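Local coordinates for exopolyphosphatase-related protein (Archaeoglobus fulgidus, PDB 3LLV) that probably binds NAD(P) through the N-terminal Rossmann domain described here, part of a longer protein whose family is tentatively assigned to nucleic acid binding, at residues I10-E15 against V74-S79; D56-S61 against D81-K86; V101-P106 against V120-D125. All coordinates share one frame; numbering follows the deposited sequence.

Contact 1: I10-E15 against V74-S79; sequences IVIGSE and VLITGS
Leu75 is bonded to the neighbouring strand through both its N and its O. Leu75 N donates to Ile10 O at 2.7 Å in a nearly straight bond, and Leu75 O receives Ile12 N at 2.8 Å. This alternation is the ladder of a parallel pair, and the residue pairs Ile10-Val74, Val11-Leu75 and Ile12-Ile76 set its register. At the end of the ladder Ile12 O takes two bonds from one residue. Thr77 N approaches it almost head-on at 2.9 Å, while Thr77 OG1, at 2.9 Å from Ile12 O, comes from a position tilted 34° out of the carbonyl plane. With chi1 at 73°, OG1 sits between the backbone N and the carbonyl carbon of its own residue and faces back toward the partner strand. The same hydroxyl accepts from a water, to which Glu15 N donates weakly, a loose link to the residue just before helix 16-27. Beyond this point Gly13 turns the chain away beside Gly78, whose N donates to another water.

Packing divides by face. On one, the CD1 of Ile12 presses obliquely against Val74 CG1 at 3.6 Å, and Ile76 CG1 lies a little farther off. On the other, Val11 CG2 meets Leu75 CD1 at 4.1 Å, while Val11 CG1 touches Thr77 CG2, the two side chains crossing at about a right angle.

This pair occupies the centre of the six-stranded parallel sheet, where the two halves of a Rossmann fold join. Helix 81-94 covers Ile12, Val74 and Ile76 through Ile87, Leu91 and Asn84; helix 16-27 covers Val11, Leu75 and Thr77 on the other face, and strand 32-36 flanks strand 9-12.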
loop_
_atom_site.group_PDB
_atom_site.type_symbol
_atom_site.label_atom_id
_atom_site.label_comp_id
_atom_site.label_asym_id
_atom_site.label_seq_id
_atom_site.Cartn_x
_atom_site.Cartn_y
_atom_site.Cartn_z
ATOM N N ILE A 10 1.874 -6.520 -2.610
ATOM C CA ILE A 10 1.235 -6.516 -1.308
ATOM C C ILE A 10 0.618 -5.157 -1.061
ATOM O O ILE A 10 1.300 -4.134 -1.111
ATOM C CB ILE A 10 2.213 -6.884 -0.183
ATOM C CG1 ILE A 10 2.686 -8.325 -0.380
ATOM C CG2 ILE A 10 1.548 -6.716 1.197
ATOM C CD1 ILE A 10 3.747 -8.719 0.583
ATOM N N VAL A 11 -0.691 -5.156 -0.820
ATOM C CA VAL A 11 -1.427 -3.902 -0.620
ATOM C C VAL A 11 -1.837 -3.766 0.830
ATOM O O VAL A 11 -2.703 -4.493 1.322
ATOM C CB VAL A 11 -2.656 -3.800 -1.545
ATOM C CG1 VAL A 11 -3.448 -2.483 -1.291
ATOM C CG2 VAL A 11 -2.241 -3.882 -2.983
ATOM N N ILE A 12 -1.230 -2.789 1.502
ATOM C CA ILE A 12 -1.490 -2.531 2.894
ATOM C C ILE A 12 -2.475 -1.388 2.944
ATOM O O ILE A 12 -2.256 -0.333 2.323
ATOM C CB ILE A 12 -0.186 -2.197 3.660
ATOM C CG1 ILE A 12 0.764 -3.416 3.621
ATOM C CG2 ILE A 12 -0.498 -1.722 5.079
ATOM C CD1 ILE A 12 2.167 -3.087 4.100
ATOM N N GLY A 13 -3.562 -1.600 3.673
ATOM C CA GLY A 13 -4.647 -0.627 3.775
ATOM C C GLY A 13 -5.728 -1.093 2.816
ATOM O O GLY A 13 -5.518 -1.130 1.593
ATOM N N SER A 14 -6.866 -1.454 3.364
ATOM C CA SER A 14 -7.963 -1.916 2.532
ATOM C C SER A 14 -9.109 -0.914 2.546
ATOM O O SER A 14 -10.296 -1.282 2.579
ATOM C CB SER A 14 -8.383 -3.332 2.931
ATOM O OG SER A 14 -7.375 -4.249 2.536
ATOM N N GLU A 15 -8.733 0.371 2.506
ATOM C CA GLU A 15 -9.687 1.465 2.330
ATOM C C GLU A 15 -9.884 1.653 0.819
ATOM O O GLU A 15 -9.518 0.766 0.050
ATOM C CB GLU A 15 -9.224 2.734 3.038
ATOM N N VAL A 74 5.520 -3.313 -2.377
ATOM C CA VAL A 74 4.588 -3.211 -1.289
ATOM C C VAL A 74 3.957 -1.829 -1.409
ATOM O O VAL A 74 4.672 -0.831 -1.494
ATOM C CB VAL A 74 5.310 -3.363 0.064
ATOM C CG1 VAL A 74 4.355 -3.048 1.244
ATOM C CG2 VAL A 74 5.904 -4.770 0.193
ATOM N N LEU A 75 2.626 -1.786 -1.405
ATOM C CA LEU A 75 1.894 -0.532 -1.598
ATOM C C LEU A 75 1.255 -0.149 -0.261
ATOM O O LEU A 75 0.421 -0.873 0.273
ATOM C CB LEU A 75 0.847 -0.676 -2.704
ATOM C CG LEU A 75 1.311 -1.298 -4.013
ATOM C CD1 LEU A 75 0.153 -1.227 -4.992
ATOM C CD2 LEU A 75 2.552 -0.601 -4.586
ATOM N N ILE A 76 1.702 0.970 0.302
ATOM C CA ILE A 76 1.190 1.406 1.604
ATOM C C ILE A 76 0.171 2.491 1.267
ATOM O O ILE A 76 0.550 3.617 0.888
ATOM C CB ILE A 76 2.337 1.909 2.518
ATOM C CG1 ILE A 76 3.327 0.763 2.812
ATOM C CG2 ILE A 76 1.753 2.473 3.847
ATOM C CD1 ILE A 76 4.632 1.203 3.455
ATOM N N THR A 77 -1.122 2.153 1.397
ATOM C CA THR A 77 -2.194 2.965 0.784
ATOM C C THR A 77 -3.155 3.635 1.759
ATOM O O THR A 77 -4.084 4.317 1.324
ATOM C CB THR A 77 -3.055 2.123 -0.209
ATOM O OG1 THR A 77 -3.878 1.235 0.548
ATOM C CG2 THR A 77 -2.204 1.332 -1.121
ATOM N N GLY A 78 -2.967 3.436 3.065
ATOM C CA GLY A 78 -3.866 4.014 4.066
ATOM C C GLY A 78 -3.793 5.527 4.112
ATOM O O GLY A 78 -2.831 6.136 3.635
ATOM N N SER A 79 -4.798 6.138 4.727
ATOM C CA SER A 79 -4.909 7.594 4.652
ATOM C C SER A 79 -4.386 8.294 5.920
ATOM O O SER A 79 -4.591 9.503 6.099
ATOM C CB SER A 79 -6.367 7.956 4.369
ATOM O OG SER A 79 -7.156 7.604 5.483
HETATM O O HOH W 1 -1.505 1.847 4.798
HETATM O O HOH W 2 -6.535 2.126 1.318
#

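Contact 2: D56-S61 against D81-K86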
loop_
_atom_site.group_PDB
_atom_site.type_symbol
_atom_site.label_atom_id
_atom_site.label_comp_id
_atom_site.label_asym_id
_atom_site.label_seq_id
_atom_site.Cartn_x
_atom_site.Cartn_y
_atom_site.Cartn_z
ATOM N N ASP A 56 -1.563 -6.748 11.718
ATOM C CA ASP A 56 -1.120 -5.417 12.104
ATOM C C ASP A 56 0.115 -5.083 11.271
ATOM O O ASP A 56 1.154 -5.695 11.481
ATOM C CB ASP A 56 -0.795 -5.404 13.596
ATOM C CG ASP A 56 -0.301 -4.037 14.089
ATOM O OD1 ASP A 56 -0.007 -3.140 13.274
ATOM O OD2 ASP A 56 -0.210 -3.870 15.326
ATOM N N PRO A 57 0.019 -4.111 10.322
ATOM C CA PRO A 57 1.137 -3.845 9.419
ATOM C C PRO A 57 2.312 -3.083 10.057
ATOM O O PRO A 57 3.269 -2.709 9.370
ATOM C CB PRO A 57 0.491 -3.045 8.272
ATOM C CG PRO A 57 -0.623 -2.302 8.934
ATOM C CD PRO A 57 -1.154 -3.263 10.005
ATOM N N THR A 58 2.242 -2.871 11.371
ATOM C CA THR A 58 3.418 -2.396 12.101
ATOM C C THR A 58 4.111 -3.562 12.833
ATOM O O THR A 58 5.118 -3.384 13.498
ATOM C CB THR A 58 3.081 -1.216 13.057
ATOM O OG1 THR A 58 2.343 -1.698 14.180
ATOM C CG2 THR A 58 2.280 -0.159 12.357
ATOM N N ASP A 59 3.604 -4.770 12.636
ATOM C CA ASP A 59 4.139 -5.965 13.272
ATOM C C ASP A 59 5.270 -6.542 12.407
ATOM O O ASP A 59 5.019 -7.101 11.360
ATOM C CB ASP A 59 2.954 -6.944 13.512
ATOM C CG ASP A 59 3.365 -8.335 13.998
ATOM O OD1 ASP A 59 4.549 -8.580 14.330
ATOM O OD2 ASP A 59 2.456 -9.202 14.073
ATOM N N GLU A 60 6.516 -6.369 12.850
ATOM C CA GLU A 60 7.667 -6.901 12.118
ATOM C C GLU A 60 7.594 -8.414 11.897
ATOM O O GLU A 60 8.048 -8.916 10.867
ATOM C CB GLU A 60 8.973 -6.549 12.836
ATOM C CG GLU A 60 9.331 -5.088 12.732
ATOM C CD GLU A 60 10.631 -4.746 13.439
ATOM O OE1 GLU A 60 11.567 -5.576 13.447
ATOM O OE2 GLU A 60 10.736 -3.610 13.951
ATOM N N SER A 61 7.030 -9.157 12.854
ATOM C CA SER A 61 6.915 -10.602 12.684
ATOM C C SER A 61 5.988 -10.973 11.529
ATOM O O SER A 61 6.173 -12.024 10.904
ATOM C CB SER A 61 6.432 -11.281 13.964
ATOM O OG SER A 61 7.361 -11.090 15.016
ATOM N N ASP A 81 -1.048 9.374 7.730
ATOM C CA ASP A 81 0.412 9.550 7.587
ATOM C C ASP A 81 1.197 8.935 8.734
ATOM O O ASP A 81 2.178 8.224 8.510
ATOM C CB ASP A 81 0.792 11.034 7.452
ATOM C CG ASP A 81 0.424 11.620 6.102
ATOM O OD1 ASP A 81 0.058 10.840 5.195
ATOM O OD2 ASP A 81 0.505 12.874 5.928
ATOM N N GLU A 82 0.785 9.195 9.967
ATOM C CA GLU A 82 1.595 8.722 11.093
ATOM C C GLU A 82 1.633 7.197 11.132
ATOM O O GLU A 82 2.693 6.608 11.367
ATOM C CB GLU A 82 1.144 9.345 12.411
ATOM C CG GLU A 82 1.523 10.855 12.513
ATOM C CD GLU A 82 2.995 11.144 12.147
ATOM O OE1 GLU A 82 3.909 10.475 12.703
ATOM O OE2 GLU A 82 3.240 12.054 11.310
ATOM N N PHE A 83 0.501 6.579 10.819
ATOM C CA PHE A 83 0.420 5.131 10.743
ATOM C C PHE A 83 1.251 4.562 9.607
ATOM O O PHE A 83 1.975 3.567 9.789
ATOM C CB PHE A 83 -1.043 4.646 10.656
ATOM C CG PHE A 83 -1.226 3.200 11.021
ATOM C CD1 PHE A 83 -0.777 2.712 12.254
ATOM C CD2 PHE A 83 -1.878 2.327 10.154
ATOM C CE1 PHE A 83 -0.951 1.379 12.591
ATOM C CE2 PHE A 83 -2.061 0.979 10.494
ATOM C CZ PHE A 83 -1.598 0.512 11.706
ATOM N N ASN A 84 1.196 5.217 8.445
ATOM C CA ASN A 84 1.964 4.768 7.286
ATOM C C ASN A 84 3.474 4.826 7.554
ATOM O O ASN A 84 4.218 3.983 7.077
ATOM C CB ASN A 84 1.618 5.617 6.046
ATOM C CG ASN A 84 0.268 5.261 5.454
ATOM O OD1 ASN A 84 -0.465 4.411 5.973
ATOM N ND2 ASN A 84 -0.080 5.936 4.365
ATOM N N LEU A 85 3.917 5.807 8.342
ATOM C CA LEU A 85 5.340 5.940 8.630
ATOM C C LEU A 85 5.760 4.774 9.524
ATOM O O LEU A 85 6.817 4.156 9.314
ATOM C CB LEU A 85 5.647 7.312 9.268
ATOM C CG LEU A 85 7.113 7.628 9.489
ATOM C CD1 LEU A 85 7.852 7.735 8.133
ATOM C CD2 LEU A 85 7.251 8.943 10.229
ATOM N N LYS A 86 4.903 4.447 10.496
ATOM C CA LYS A 86 5.153 3.305 11.370
ATOM C C LYS A 86 5.204 2.007 10.575
ATOM O O LYS A 86 6.068 1.140 10.840
ATOM C CB LYS A 86 4.095 3.237 12.459
ATOM C CG LYS A 86 4.317 4.230 13.573
ATOM C CD LYS A 86 3.166 4.145 14.568
ATOM C CE LYS A 86 3.555 4.694 15.929
ATOM N NZ LYS A 86 4.009 6.110 15.857
#
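Two first torsions bring Thr58 and Phe83 together. In Thr58, chi1 of 73° turns CG2 away from its own carbonyl carbon and out toward helix 81-94; in Phe83, chi1 of -161° sets CG opposite the backbone N and carries the ring across to the 56-61 turn. The methyl meets the ring obliquely, with Thr58 CG2 3.6 Å from Phe83 CE1, and the two side chains cross at about a right angle. Beside it, Pro57 CG lies 3.9 Å from Phe83 CE2, so one aromatic ring spans two consecutive residues. Thr58 CG2 also rests 3.9 Å from Lys86 CB, the two side chains lying alongside one another, although the lysine chain then leads away from the turn.

The methyl is presented by a type I beta turn from Asp56 to Asp59. Asp56 OD1 accepts Thr58 N at 3.0 Å, making an Asx turn, and Thr58 OG1 at 2.9 Å; both donors come from the same face of the carboxylate, above its plane. The OG1 bond holds the Thr58 side chain at this rotation, which leaves CG2 facing the helix. Pro57 and Thr58 further touch Ile87 of the same helix.

The chemistry therefore separates into two roles: the Asp56-Thr58 bonds shape the turn, whereas Pro57 and Thr58 meet Phe83 and Lys86 through carbon atoms, in a small surface contact governed by shape.

Contact 3: V101-P106 against V120-D125; sequences VRVSSP and VVLVAD. With PO4 (phosphate ion), chain B.
Arg102 NH1 serves two acceptors: it donates to phosphate O1 at 2.6 Å, at the edge of the guanidinium and in its plane, and also to Thr77 O. Arg102 NH2 donates to phosphate O2 of the same ion, which probably came from the crystallisation liquor. The side chain is extended from CG to NE, and Val123 CG2 comes obliquely to Arg102 NE at 3.5 Å.

Between the strands, Val121 N donates to Val101 O at 2.8 Å and Val103 N to Val121 O at 2.9 Å, each donor tilted by just over 30° from the carbonyl plane. Val123 N then donates to Val103 O at 2.9 Å, tying the start of helix 123-137 to strand 99-103; a C-H...O contact from Leu122 CA to Val103 O is secondary.

On the face away from Arg102, Val103 packs against aliphatic partners across the strand pair. Val103 CG2 lies 3.7 Å from Val120 CG1, and Val103 CG1 3.8 Å from Leu122 CD2, with those two side chains running side by side. Phe112 of helix 109-114 covers Val101, Val103 and Val120.

The ion is also bonded to Ala17 N in the first turn of helix 16-27, the helix end that in Rossmann domains commonly receives a dinucleotide phosphate. Strand 99-103, helix 109-114 and strand 119-122 form a beta-alpha-beta crossover, here closing the edge of a Rossmann-type TrkA-N domain.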
loop_
_atom_site.group_PDB
_atom_site.type_symbol
_atom_site.label_atom_id
_atom_site.label_comp_id
_atom_site.label_asym_id
_atom_site.label_seq_id
_atom_site.Cartn_x
_atom_site.Cartn_y
_atom_site.Cartn_z
ATOM N N VAL A 101 4.509 4.630 -1.095
ATOM C CA VAL A 101 3.757 5.003 0.092
ATOM C C VAL A 101 2.930 6.242 -0.159
ATOM O O VAL A 101 3.440 7.215 -0.693
ATOM C CB VAL A 101 4.726 5.262 1.261
ATOM C CG1 VAL A 101 3.954 5.403 2.567
ATOM C CG2 VAL A 101 5.756 4.133 1.335
ATOM N N ARG A 102 1.654 6.166 0.220
ATOM C CA ARG A 102 0.741 7.319 0.214
ATOM C C ARG A 102 0.994 8.292 1.383
ATOM O O ARG A 102 1.092 7.885 2.547
ATOM C CB ARG A 102 -0.698 6.784 0.252
ATOM C CG ARG A 102 -1.740 7.884 0.290
ATOM C CD ARG A 102 -3.097 7.230 0.544
ATOM N NE ARG A 102 -4.144 8.213 0.678
ATOM C CZ ARG A 102 -5.432 7.946 0.514
ATOM N NH1 ARG A 102 -5.818 6.695 0.205
ATOM N NH2 ARG A 102 -6.325 8.924 0.666
ATOM N N VAL A 103 1.140 9.575 1.058
ATOM C CA VAL A 103 1.392 10.613 2.058
ATOM C C VAL A 103 0.401 11.736 1.799
ATOM O O VAL A 103 0.244 12.181 0.673
ATOM C CB VAL A 103 2.848 11.084 1.963
ATOM C CG1 VAL A 103 3.140 12.303 2.886
ATOM C CG2 VAL A 103 3.788 9.934 2.299
ATOM N N SER A 104 -0.291 12.180 2.850
ATOM C CA SER A 104 -1.279 13.245 2.704
ATOM C C SER A 104 -0.681 14.648 2.865
ATOM O O SER A 104 -1.149 15.605 2.235
ATOM C CB SER A 104 -2.484 13.014 3.641
ATOM O OG SER A 104 -2.253 13.447 4.974
ATOM N N SER A 105 0.342 14.779 3.695
ATOM C CA SER A 105 0.919 16.075 4.054
ATOM C C SER A 105 2.204 16.307 3.253
ATOM O O SER A 105 3.184 15.598 3.482
ATOM C CB SER A 105 1.235 16.043 5.550
ATOM O OG SER A 105 1.641 17.302 6.037
ATOM N N PRO A 106 2.221 17.302 2.324
ATOM C CA PRO A 106 3.473 17.520 1.596
ATOM C C PRO A 106 4.701 17.755 2.479
ATOM O O PRO A 106 5.791 17.359 2.096
ATOM C CB PRO A 106 3.193 18.778 0.763
ATOM C CG PRO A 106 1.738 18.786 0.549
ATOM C CD PRO A 106 1.087 18.003 1.679
ATOM N N VAL A 120 7.038 8.143 -3.092
ATOM C CA VAL A 120 5.945 8.722 -2.346
ATOM C C VAL A 120 4.831 9.164 -3.310
ATOM O O VAL A 120 5.096 9.864 -4.292
ATOM C CB VAL A 120 6.447 9.869 -1.464
ATOM C CG1 VAL A 120 5.265 10.739 -0.955
ATOM C CG2 VAL A 120 7.264 9.302 -0.317
ATOM N N VAL A 121 3.597 8.748 -3.032
ATOM C CA VAL A 121 2.443 9.272 -3.756
ATOM C C VAL A 121 1.821 10.313 -2.830
ATOM O O VAL A 121 1.200 9.958 -1.835
ATOM C CB VAL A 121 1.447 8.154 -4.079
ATOM C CG1 VAL A 121 0.080 8.723 -4.550
ATOM C CG2 VAL A 121 2.031 7.220 -5.146
ATOM N N LEU A 122 2.027 11.567 -3.137
ATOM C CA LEU A 122 1.388 12.614 -2.382
ATOM C C LEU A 122 -0.031 12.775 -2.854
ATOM O O LEU A 122 -0.238 12.931 -3.982
ATOM C CB LEU A 122 2.097 13.950 -2.605
ATOM C CG LEU A 122 3.373 14.206 -1.831
ATOM C CD1 LEU A 122 3.986 15.545 -2.264
ATOM C CD2 LEU A 122 3.106 14.243 -0.386
ATOM N N VAL A 123 -0.972 12.800 -1.935
ATOM C CA VAL A 123 -2.390 12.864 -2.300
ATOM C C VAL A 123 -2.650 14.095 -3.171
ATOM O O VAL A 123 -3.303 13.992 -4.212
ATOM C CB VAL A 123 -3.294 12.771 -1.071
ATOM C CG1 VAL A 123 -4.778 12.980 -1.460
ATOM C CG2 VAL A 123 -3.119 11.376 -0.479
ATOM N N ALA A 124 -2.069 15.229 -2.786
ATOM C CA ALA A 124 -2.318 16.477 -3.512
ATOM C C ALA A 124 -1.818 16.375 -4.948
ATOM O O ALA A 124 -2.463 16.873 -5.855
ATOM C CB ALA A 124 -1.680 17.660 -2.821
ATOM N N ASP A 125 -0.654 15.761 -5.143
ATOM C CA ASP A 125 -0.128 15.524 -6.506
ATOM C C ASP A 125 -1.043 14.611 -7.333
ATOM O O ASP A 125 -1.279 14.868 -8.518
ATOM C CB ASP A 125 1.267 14.870 -6.466
ATOM C CG ASP A 125 2.374 15.828 -6.107
ATOM O OD1 ASP A 125 2.132 17.056 -5.986
ATOM O OD2 ASP A 125 3.521 15.332 -5.937
HETATM P P PO4 B . -9.247 6.530 0.653
HETATM O O1 PO4 B . -8.248 5.700 -0.094
HETATM O O2 PO4 B . -8.643 7.756 1.292
HETATM O O3 PO4 B . -10.370 6.953 -0.259
HETATM O O4 PO4 B . -9.808 5.683 1.770
HETATM O O HOH W 3 -1.154 16.184 -0.130
#

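Overall arrangement
Three places in one Rossmann-type domain illustrate how chemistry follows position. Contact 1 lies deep, its centre about 3 Å from the centre of the chain, and contact 3 is partly buried at the sheet edge; both are parallel strand pairs dominated by backbone bonds, and strand 73-76 of contact 1 and strand 99-103 of contact 3 are neighbours in the sheet. Contact 2, at the surface, has no shared ladder and relies on side-chain packing. Helix 81-94 joins all three: Asn84 ND2 donates to Gly78 O and Arg102 O, and Asp81 receives Ser104 N and Ser105 N. Pro57 packs on Ile12, linking contact 2 with contact 1, while Arg102 N bonds Ile76 O between contacts 1 and 3.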